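PFC0360w protein (Plasmodium falciparum, PDB 3NI8) probably activates the ATPase of the chaperone Hsp90 in the malaria parasite. Local coordinates at residues Met19-Pro31 and Val107-Ile121. Sequence-based numbering, arbitrary orientation. Where two conformers were deposited one is given.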
ATOM      1  N   MET A  19     -16.001  -5.057   3.733  1.00 31.62           N
ATOM      2  CA  MET A  19     -14.768  -4.978   4.531  1.00 30.84           C
ATOM      3  C   MET A  19     -13.514  -5.311   3.707  1.00 30.23           C
ATOM      4  O   MET A  19     -12.392  -5.136   4.160  1.00 30.65           O
ATOM      5  CB  MET A  19     -14.860  -5.824   5.813  1.00 30.58           C
ATOM      6  CG  MET A  19     -15.913  -5.360   6.834  1.00 32.19           C
ATOM      7  SD  MET A  19     -15.894  -6.391   8.351  1.00 37.15           S
ATOM      8  CE  MET A  19     -16.918  -5.454   9.502  1.00 37.36           C
ATOM      9  N   SER A  20     -13.702  -5.778   2.488  1.00 29.41           N
ATOM     10  CA  SER A  20     -12.572  -5.960   1.609  1.00 29.49           C
ATOM     11  C   SER A  20     -12.752  -5.314   0.240  1.00 28.99           C
ATOM     12  O   SER A  20     -13.882  -5.049  -0.197  1.00 29.30           O
ATOM     13  CB  SER A  20     -12.301  -7.450   1.432  1.00 29.56           C
ATOM     14  OG  SER A  20     -13.510  -8.086   1.116  1.00 30.63           O
ATOM     15  N   PHE A  21     -11.624  -5.063  -0.424  1.00 27.85           N
ATOM     16  CA  PHE A  21     -11.609  -4.796  -1.858  1.00 26.79           C
ATOM     17  C   PHE A  21     -10.304  -5.247  -2.499  1.00 27.35           C
ATOM     18  O   PHE A  21      -9.261  -5.367  -1.839  1.00 26.72           O
ATOM     19  CB  PHE A  21     -11.894  -3.322  -2.184  1.00 26.16           C
ATOM     20  CG  PHE A  21     -10.829  -2.375  -1.698  1.00 23.60           C
ATOM     21  CD1 PHE A  21      -9.670  -2.177  -2.432  1.00 19.89           C
ATOM     22  CD2 PHE A  21     -10.992  -1.683  -0.507  1.00 20.34           C
ATOM     23  CE1 PHE A  21      -8.704  -1.333  -1.994  1.00 16.81           C
ATOM     24  CE2 PHE A  21     -10.019  -0.826  -0.069  1.00 18.82           C
ATOM     25  CZ  PHE A  21      -8.875  -0.651  -0.806  1.00 17.09           C
ATOM     26  N   GLU A  22     -10.379  -5.467  -3.807  1.00 28.41           N
ATOM     27  CA  GLU A  22      -9.234  -5.886  -4.598  1.00 29.51           C
ATOM     28  C   GLU A  22      -8.996  -4.894  -5.755  1.00 29.22           C
ATOM     29  O   GLU A  22      -9.935  -4.512  -6.483  1.00 29.33           O
ATOM     30  CB  GLU A  22      -9.485  -7.298  -5.125  1.00 29.77           C
ATOM     31  CG  GLU A  22      -8.250  -8.040  -5.603  1.00 34.62           C
ATOM     32  CD  GLU A  22      -8.596  -9.358  -6.317  1.00 42.04           C
ATOM     33  OE1 GLU A  22      -9.368  -9.336  -7.321  1.00 42.74           O
ATOM     34  OE2 GLU A  22      -8.092 -10.422  -5.865  1.00 45.81           O
ATOM     35  N   ILE A  23      -7.746  -4.471  -5.914  1.00 28.92           N
ATOM     36  CA  ILE A  23      -7.349  -3.669  -7.077  1.00 28.59           C
ATOM     37  C   ILE A  23      -6.290  -4.414  -7.883  1.00 28.49           C
ATOM     38  O   ILE A  23      -5.270  -4.852  -7.340  1.00 27.95           O
ATOM     39  CB  ILE A  23      -6.783  -2.276  -6.689  1.00 28.60           C
ATOM     40  CG1 ILE A  23      -7.781  -1.500  -5.834  1.00 28.13           C
ATOM     41  CG2 ILE A  23      -6.413  -1.478  -7.945  1.00 28.57           C
ATOM     42  CD1 ILE A  23      -7.127  -0.433  -4.930  1.00 27.65           C
ATOM     43  N   THR A  24      -6.531  -4.529  -9.187  1.00 28.53           N
ATOM     44  CA  THR A  24      -5.599  -5.217 -10.080  1.00 28.68           C
ATOM     45  C   THR A  24      -5.158  -4.250 -11.167  1.00 28.26           C
ATOM     46  O   THR A  24      -6.000  -3.572 -11.768  1.00 28.34           O
ATOM     47  CB  THR A  24      -6.244  -6.501 -10.688  1.00 28.91           C
ATOM     48  OG1 THR A  24      -6.492  -7.455  -9.634  1.00 30.92           O
ATOM     49  CG2 THR A  24      -5.336  -7.137 -11.708  1.00 29.07           C
ATOM     50  N   GLU A  25      -3.840  -4.157 -11.385  0.50 28.10           N
ATOM     51  CA  GLU A  25      -3.225  -3.264 -12.391  0.50 28.07           C
ATOM     52  C   GLU A  25      -1.938  -3.876 -12.970  0.50 28.27           C
ATOM     53  O   GLU A  25      -1.199  -4.554 -12.256  0.50 28.23           O
ATOM     54  CB  GLU A  25      -2.878  -1.901 -11.780  0.50 27.93           C
ATOM     55  CG  GLU A  25      -4.044  -1.080 -11.258  0.50 27.79           C
ATOM     56  CD  GLU A  25      -4.982  -0.636 -12.358  0.50 28.08           C
ATOM     57  OE1 GLU A  25      -4.589  -0.735 -13.542  0.50 27.40           O
ATOM     58  OE2 GLU A  25      -6.114  -0.201 -12.043  0.50 27.40           O
ATOM     59  N   GLU A  26      -1.653  -3.615 -14.247  1.00 28.21           N
ATOM     60  CA  GLU A  26      -0.432  -4.127 -14.873  1.00 28.54           C
ATOM     61  C   GLU A  26       0.492  -2.993 -15.297  1.00 28.66           C
ATOM     62  O   GLU A  26       0.049  -1.957 -15.821  1.00 28.30           O
ATOM     63  CB  GLU A  26      -0.754  -5.055 -16.061  1.00 28.83           C
ATOM     64  CG  GLU A  26      -1.533  -6.316 -15.674  1.00 29.33           C
ATOM     65  CD  GLU A  26      -2.031  -7.112 -16.864  1.00 31.70           C
ATOM     66  OE1 GLU A  26      -1.245  -7.327 -17.818  1.00 33.83           O
ATOM     67  OE2 GLU A  26      -3.207  -7.537 -16.847  1.00 31.42           O
ATOM     68  N   TYR A  27       1.781  -3.196 -15.065  1.00 28.83           N
ATOM     69  CA  TYR A  27       2.774  -2.179 -15.375  1.00 29.59           C
ATOM     70  C   TYR A  27       3.862  -2.767 -16.255  1.00 29.97           C
ATOM     71  O   TYR A  27       4.227  -3.937 -16.092  1.00 30.57           O
ATOM     72  CB  TYR A  27       3.382  -1.612 -14.086  1.00 29.57           C
ATOM     73  CG  TYR A  27       2.392  -0.811 -13.251  1.00 29.48           C
ATOM     74  CD1 TYR A  27       2.326   0.564 -13.365  1.00 29.22           C
ATOM     75  CD2 TYR A  27       1.517  -1.441 -12.355  1.00 27.97           C
ATOM     76  CE1 TYR A  27       1.421   1.301 -12.618  1.00 29.65           C
ATOM     77  CE2 TYR A  27       0.609  -0.715 -11.608  1.00 27.71           C
ATOM     78  CZ  TYR A  27       0.567   0.657 -11.741  1.00 28.68           C
ATOM     79  OH  TYR A  27      -0.316   1.412 -10.998  1.00 27.63           O
ATOM     80  N   TYR A  28       4.376  -1.957 -17.178  1.00 29.78           N
ATOM     81  CA  TYR A  28       5.415  -2.394 -18.103  1.00 29.48           C
ATOM     82  C   TYR A  28       6.790  -2.197 -17.498  1.00 29.79           C
ATOM     83  O   TYR A  28       7.666  -1.549 -18.062  1.00 30.35           O
ATOM     84  CB  TYR A  28       5.264  -1.691 -19.446  1.00 29.25           C
ATOM     85  CG  TYR A  28       3.968  -2.065 -20.136  1.00 29.11           C
ATOM     86  CD1 TYR A  28       3.770  -3.371 -20.633  1.00 30.14           C
ATOM     87  CD2 TYR A  28       2.933  -1.144 -20.268  1.00 27.78           C
ATOM     88  CE1 TYR A  28       2.585  -3.731 -21.269  1.00 29.97           C
ATOM     89  CE2 TYR A  28       1.735  -1.493 -20.895  1.00 28.77           C
ATOM     90  CZ  TYR A  28       1.573  -2.790 -21.399  1.00 31.16           C
ATOM     91  OH  TYR A  28       0.398  -3.154 -22.030  1.00 34.31           O
ATOM     92  N   VAL A  29       6.977  -2.833 -16.355  1.00 29.79           N
ATOM     93  CA  VAL A  29       8.142  -2.649 -15.541  1.00 30.08           C
ATOM     94  C   VAL A  29       8.238  -3.969 -14.746  1.00 30.25           C
ATOM     95  O   VAL A  29       7.215  -4.617 -14.517  1.00 29.64           O
ATOM     96  CB  VAL A  29       7.935  -1.362 -14.662  1.00 30.12           C
ATOM     97  CG1 VAL A  29       7.609  -1.703 -13.201  1.00 30.25           C
ATOM     98  CG2 VAL A  29       9.111  -0.448 -14.778  1.00 29.98           C
ATOM     99  N   PRO A  30       9.460  -4.391 -14.358  1.00 30.56           N
ATOM    100  CA  PRO A  30       9.623  -5.685 -13.691  1.00 30.56           C
ATOM    101  C   PRO A  30       9.259  -5.619 -12.195  1.00 30.70           C
ATOM    102  O   PRO A  30       9.284  -4.532 -11.612  1.00 30.96           O
ATOM    103  CB  PRO A  30      11.116  -5.969 -13.872  1.00 30.63           C
ATOM    104  CG  PRO A  30      11.745  -4.611 -13.846  1.00 30.19           C
ATOM    105  CD  PRO A  30      10.751  -3.678 -14.492  1.00 30.78           C
ATOM    106  N   PRO A  31       8.951  -6.780 -11.563  1.00 30.48           N
ATOM    107  CA  PRO A  31       8.416  -6.808 -10.181  1.00 29.43           C
ATOM    108  C   PRO A  31       9.222  -6.060  -9.114  1.00 28.73           C
ATOM    109  O   PRO A  31       8.618  -5.411  -8.240  1.00 28.60           O
ATOM    110  CB  PRO A  31       8.372  -8.304  -9.839  1.00 29.38           C
ATOM    111  CG  PRO A  31       8.312  -8.996 -11.164  1.00 30.88           C
ATOM    112  CD  PRO A  31       9.101  -8.141 -12.125  1.00 30.19           C
ATOM    113  N   VAL A 107       4.245 -11.243 -15.493  1.00 34.25           N
ATOM    114  CA  VAL A 107       3.408 -11.659 -16.617  1.00 35.24           C
ATOM    115  C   VAL A 107       4.353 -12.145 -17.722  1.00 35.83           C
ATOM    116  O   VAL A 107       4.230 -13.271 -18.230  1.00 36.49           O
ATOM    117  CB  VAL A 107       2.485 -10.514 -17.115  1.00 35.42           C
ATOM    118  CG1 VAL A 107       1.910 -10.828 -18.504  1.00 36.37           C
ATOM    119  CG2 VAL A 107       1.346 -10.274 -16.129  1.00 36.08           C
ATOM    120  N   LYS A 108       5.290 -11.276 -18.080  1.00 35.65           N
ATOM    121  CA  LYS A 108       6.399 -11.611 -18.959  1.00 35.66           C
ATOM    122  C   LYS A 108       7.553 -10.676 -18.575  1.00 35.74           C
ATOM    123  O   LYS A 108       7.492 -10.012 -17.527  1.00 35.50           O
ATOM    124  CB  LYS A 108       6.003 -11.498 -20.437  1.00 35.73           C
ATOM    125  CG  LYS A 108       5.157 -10.267 -20.809  1.00 35.55           C
ATOM    126  CD  LYS A 108       4.799 -10.283 -22.297  1.00 35.26           C
ATOM    127  CE  LYS A 108       3.789  -9.197 -22.670  1.00 36.44           C
ATOM    128  NZ  LYS A 108       4.282  -7.807 -22.396  1.00 36.76           N
ATOM    129  N   GLU A 109       8.613 -10.647 -19.380  1.00 35.83           N
ATOM    130  CA  GLU A 109       9.719  -9.727 -19.116  1.00 36.01           C
ATOM    131  C   GLU A 109       9.298  -8.253 -19.199  1.00 34.73           C
ATOM    132  O   GLU A 109       8.617  -7.822 -20.150  1.00 34.05           O
ATOM    133  CB  GLU A 109      10.958 -10.040 -19.971  1.00 36.89           C
ATOM    134  CG  GLU A 109      10.760 -10.032 -21.474  1.00 40.92           C
ATOM    135  CD  GLU A 109      11.725 -10.989 -22.191  1.00 46.48           C
ATOM    136  OE1 GLU A 109      11.466 -11.296 -23.380  1.00 47.79           O
ATOM    137  OE2 GLU A 109      12.726 -11.445 -21.571  1.00 48.41           O
ATOM    138  N   ASN A 110       9.682  -7.518 -18.151  1.00 33.68           N
ATOM    139  CA  ASN A 110       9.340  -6.110 -17.957  1.00 32.98           C
ATOM    140  C   ASN A 110       7.846  -5.831 -18.073  1.00 32.83           C
ATOM    141  O   ASN A 110       7.431  -4.882 -18.720  1.00 32.97           O
ATOM    142  CB  ASN A 110      10.159  -5.214 -18.896  1.00 32.61           C
ATOM    143  CG  ASN A 110      11.643  -5.329 -18.651  1.00 32.27           C
ATOM    144  OD1 ASN A 110      12.070  -5.721 -17.569  1.00 34.30           O
ATOM    145  ND2 ASN A 110      12.440  -4.999 -19.648  1.00 31.05           N
ATOM    146  N   HIS A 111       7.052  -6.683 -17.438  1.00 32.96           N
ATOM    147  CA  HIS A 111       5.586  -6.586 -17.425  1.00 33.51           C
ATOM    148  C   HIS A 111       5.151  -7.276 -16.133  1.00 33.06           C
ATOM    149  O   HIS A 111       5.293  -8.491 -16.011  1.00 33.68           O
ATOM    150  CB  HIS A 111       4.968  -7.295 -18.652  1.00 33.22           C
ATOM    151  CG  HIS A 111       3.463  -7.292 -18.683  1.00 35.49           C
ATOM    152  ND1 HIS A 111       2.742  -7.425 -19.853  1.00 36.98           N
ATOM    153  CD2 HIS A 111       2.541  -7.169 -17.695  1.00 37.15           C
ATOM    154  CE1 HIS A 111       1.447  -7.390 -19.585  1.00 36.04           C
ATOM    155  NE2 HIS A 111       1.298  -7.228 -18.284  1.00 36.93           N
ATOM    156  N   THR A 112       4.658  -6.505 -15.168  1.00 32.23           N
ATOM    157  CA  THR A 112       4.275  -7.056 -13.864  1.00 31.79           C
ATOM    158  C   THR A 112       2.798  -6.847 -13.572  1.00 30.95           C
ATOM    159  O   THR A 112       2.243  -5.783 -13.844  1.00 31.08           O
ATOM    160  CB  THR A 112       5.124  -6.448 -12.740  1.00 31.75           C
ATOM    161  OG1 THR A 112       6.500  -6.757 -12.993  1.00 34.26           O
ATOM    162  CG2 THR A 112       4.737  -7.001 -11.367  1.00 31.61           C
ATOM    163  N   LYS A 113       2.167  -7.872 -13.022  1.00 30.15           N
ATOM    164  CA  LYS A 113       0.778  -7.769 -12.609  1.00 29.90           C
ATOM    165  C   LYS A 113       0.711  -7.441 -11.133  1.00 28.84           C
ATOM    166  O   LYS A 113       1.102  -8.246 -10.289  1.00 28.58           O
ATOM    167  CB  LYS A 113       0.043  -9.066 -12.905  1.00 30.52           C
ATOM    168  CG  LYS A 113      -1.449  -8.928 -12.956  1.00 33.15           C
ATOM    169  CD  LYS A 113      -2.072 -10.264 -13.318  1.00 38.54           C
ATOM    170  CE  LYS A 113      -3.537 -10.283 -12.927  1.00 42.13           C
ATOM    171  NZ  LYS A 113      -3.706  -9.812 -11.513  1.00 43.72           N
ATOM    172  N   LEU A 114       0.250  -6.231 -10.839  1.00 28.05           N
ATOM    173  CA  LEU A 114       0.067  -5.771  -9.466  1.00 27.12           C
ATOM    174  C   LEU A 114      -1.354  -6.089  -8.972  1.00 26.26           C
ATOM    175  O   LEU A 114      -2.343  -5.634  -9.530  1.00 25.28           O
ATOM    176  CB  LEU A 114       0.381  -4.276  -9.368  1.00 27.24           C
ATOM    177  CG  LEU A 114       0.308  -3.503  -8.042  1.00 28.34           C
ATOM    178  CD1 LEU A 114       1.042  -4.232  -6.969  1.00 29.46           C
ATOM    179  CD2 LEU A 114       0.898  -2.092  -8.206  1.00 28.82           C
ATOM    180  N   LYS A 115      -1.429  -6.881  -7.912  1.00 25.91           N
ATOM    181  CA  LYS A 115      -2.699  -7.240  -7.309  1.00 25.69           C
ATOM    182  C   LYS A 115      -2.678  -6.843  -5.839  1.00 24.66           C
ATOM    183  O   LYS A 115      -1.987  -7.468  -5.016  1.00 24.88           O
ATOM    184  CB  LYS A 115      -2.977  -8.744  -7.509  1.00 26.06           C
ATOM    185  CG  LYS A 115      -4.187  -9.282  -6.774  1.00 29.47           C
ATOM    186  CD  LYS A 115      -4.537 -10.710  -7.253  1.00 35.55           C
ATOM    187  CE  LYS A 115      -5.028 -11.593  -6.085  1.00 37.92           C
ATOM    188  NZ  LYS A 115      -5.548 -12.934  -6.511  1.00 39.76           N
ATOM    189  N   LEU A 116      -3.414  -5.782  -5.514  1.00 22.96           N
ATOM    190  CA  LEU A 116      -3.545  -5.362  -4.132  1.00 22.08           C
ATOM    191  C   LEU A 116      -4.881  -5.814  -3.487  1.00 21.48           C
ATOM    192  O   LEU A 116      -5.970  -5.507  -4.000  1.00 20.60           O
ATOM    193  CB  LEU A 116      -3.337  -3.847  -4.004  1.00 21.88           C
ATOM    194  CG  LEU A 116      -3.203  -3.293  -2.574  1.00 23.07           C
ATOM    195  CD1 LEU A 116      -2.431  -2.003  -2.604  1.00 23.44           C
ATOM    196  CD2 LEU A 116      -4.553  -3.073  -1.874  1.00 22.78           C
ATOM    197  N   THR A 117      -4.771  -6.534  -2.363  1.00 20.78           N
ATOM    198  CA  THR A 117      -5.933  -6.949  -1.567  1.00 20.58           C
ATOM    199  C   THR A 117      -5.958  -6.258  -0.204  1.00 20.85           C
ATOM    200  O   THR A 117      -5.009  -6.361   0.578  1.00 21.33           O
ATOM    201  CB  THR A 117      -6.003  -8.496  -1.330  1.00 20.14           C
ATOM    202  OG1 THR A 117      -5.683  -9.190  -2.533  1.00 20.45           O
ATOM    203  CG2 THR A 117      -7.392  -8.902  -0.903  1.00 18.45           C
ATOM    204  N   HIS A 118      -7.066  -5.583   0.085  1.00 20.86           N
ATOM    205  CA  HIS A 118      -7.222  -4.888   1.355  1.00 21.05           C
ATOM    206  C   HIS A 118      -8.414  -5.524   2.088  1.00 21.17           C
ATOM    207  O   HIS A 118      -9.559  -5.375   1.646  1.00 20.61           O
ATOM    208  CB  HIS A 118      -7.440  -3.390   1.084  1.00 20.83           C
ATOM    209  CG  HIS A 118      -7.047  -2.490   2.213  1.00 21.41           C
ATOM    210  ND1 HIS A 118      -6.621  -1.196   2.008  1.00 20.84           N
ATOM    211  CD2 HIS A 118      -7.002  -2.694   3.555  1.00 22.81           C
ATOM    212  CE1 HIS A 118      -6.333  -0.639   3.174  1.00 22.32           C
ATOM    213  NE2 HIS A 118      -6.549  -1.528   4.127  1.00 22.86           N
ATOM    214  N   ASN A 119      -8.123  -6.264   3.167  1.00 21.67           N
ATOM    215  CA  ASN A 119      -9.129  -7.005   3.970  1.00 22.24           C
ATOM    216  C   ASN A 119      -9.275  -6.386   5.348  1.00 22.87           C
ATOM    217  O   ASN A 119      -8.418  -5.618   5.781  1.00 22.52           O
ATOM    218  CB  ASN A 119      -8.705  -8.468   4.230  1.00 21.95           C
ATOM    219  CG  ASN A 119      -8.563  -9.294   2.968  1.00 22.25           C
ATOM    220  OD1 ASN A 119      -7.492  -9.850   2.715  1.00 24.13           O
ATOM    221  ND2 ASN A 119      -9.624  -9.390   2.174  1.00 20.57           N
ATOM    222  N   ASN A 120     -10.332  -6.782   6.055  1.00 23.58           N
ATOM    223  CA  ASN A 120     -10.469  -6.520   7.491  1.00 24.17           C
ATOM    224  C   ASN A 120     -10.471  -5.042   7.780  1.00 24.36           C
ATOM    225  O   ASN A 120      -9.873  -4.596   8.771  1.00 24.40           O
ATOM    226  CB  ASN A 120      -9.343  -7.195   8.306  1.00 24.75           C
ATOM    227  CG  ASN A 120      -9.462  -8.727   8.352  1.00 25.48           C
ATOM    228  OD1 ASN A 120     -10.411  -9.314   7.837  1.00 23.51           O
ATOM    229  ND2 ASN A 120      -8.479  -9.368   8.979  1.00 26.50           N
ATOM    230  N   ILE A 121     -11.127  -4.295   6.893  1.00 24.30           N
ATOM    231  CA  ILE A 121     -11.349  -2.861   7.043  1.00 24.64           C
ATOM    232  C   ILE A 121     -12.541  -2.640   7.987  1.00 25.65           C
ATOM    233  O   ILE A 121     -13.646  -3.118   7.712  1.00 25.67           O
ATOM    234  CB  ILE A 121     -11.636  -2.188   5.641  1.00 24.27           C
ATOM    235  CG1 ILE A 121     -10.442  -2.363   4.689  1.00 24.08           C
ATOM    236  CG2 ILE A 121     -11.974  -0.715   5.791  1.00 22.44           C
ATOM    237  CD1 ILE A 121     -10.789  -2.247   3.216  1.00 20.60           C
TER
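Phe21, Ile23, Glu25 and Tyr27 pair antiparallel with His118, Leu116, Leu114 and Thr112, and at each pair both backbone N-H groups and both carbonyls are used, which makes eight bonds between strands 21-27 and 111-119. A ninth, Ile121 N to Met19 O (3.1 Å), extends the ladder past the strand end. Intervening residues bond outward: the backbones of Lys113, Lys115 and Thr117 to strand 98-106, that of Glu26 to Lys157 near the C-terminus.

On the face carrying Glu22, Thr24 and Glu26, His111 is gripped at both ring nitrogens. His111 NE2 donates to the anti lone pair of Glu26 OE1 at 2.6 Å, and His111 ND1 accepts from Lys108 NZ at 3.0 Å; both partners lie in the imidazole plane, OE1 4° and NZ 1° out of it. The His111 side chain reaches Glu26 because its CG lies opposite the backbone N. Tyr28 makes a T-shaped pair with the His111 ring, its edge toward the imidazole face, planes at 67°. Glu22 OE2 and Lys115 NZ form only a long salt bridge, 3.6 Å.

On the other face, His118 CB sits over the Phe21 ring, 3.9 Å from its centroid, while the imidazole nitrogens are satisfied by Ser98 and Trp140. Past the end of strand 21-27, Val29 O accepts from Thr112 OG1 (2.7 Å), on a lone pair in the carbonyl plane, just before helix 31-39.

Ile23 and Leu116 touch Trp140 of helix 132-150, consistent with the helix-grip (SRPBCC) fold. The chemistry implies that a complete backbone ladder joins the first strand to this sheet, whereas the Glu26-His111-Lys108 chain fixes the imidazole's rotation and would probably polarise it.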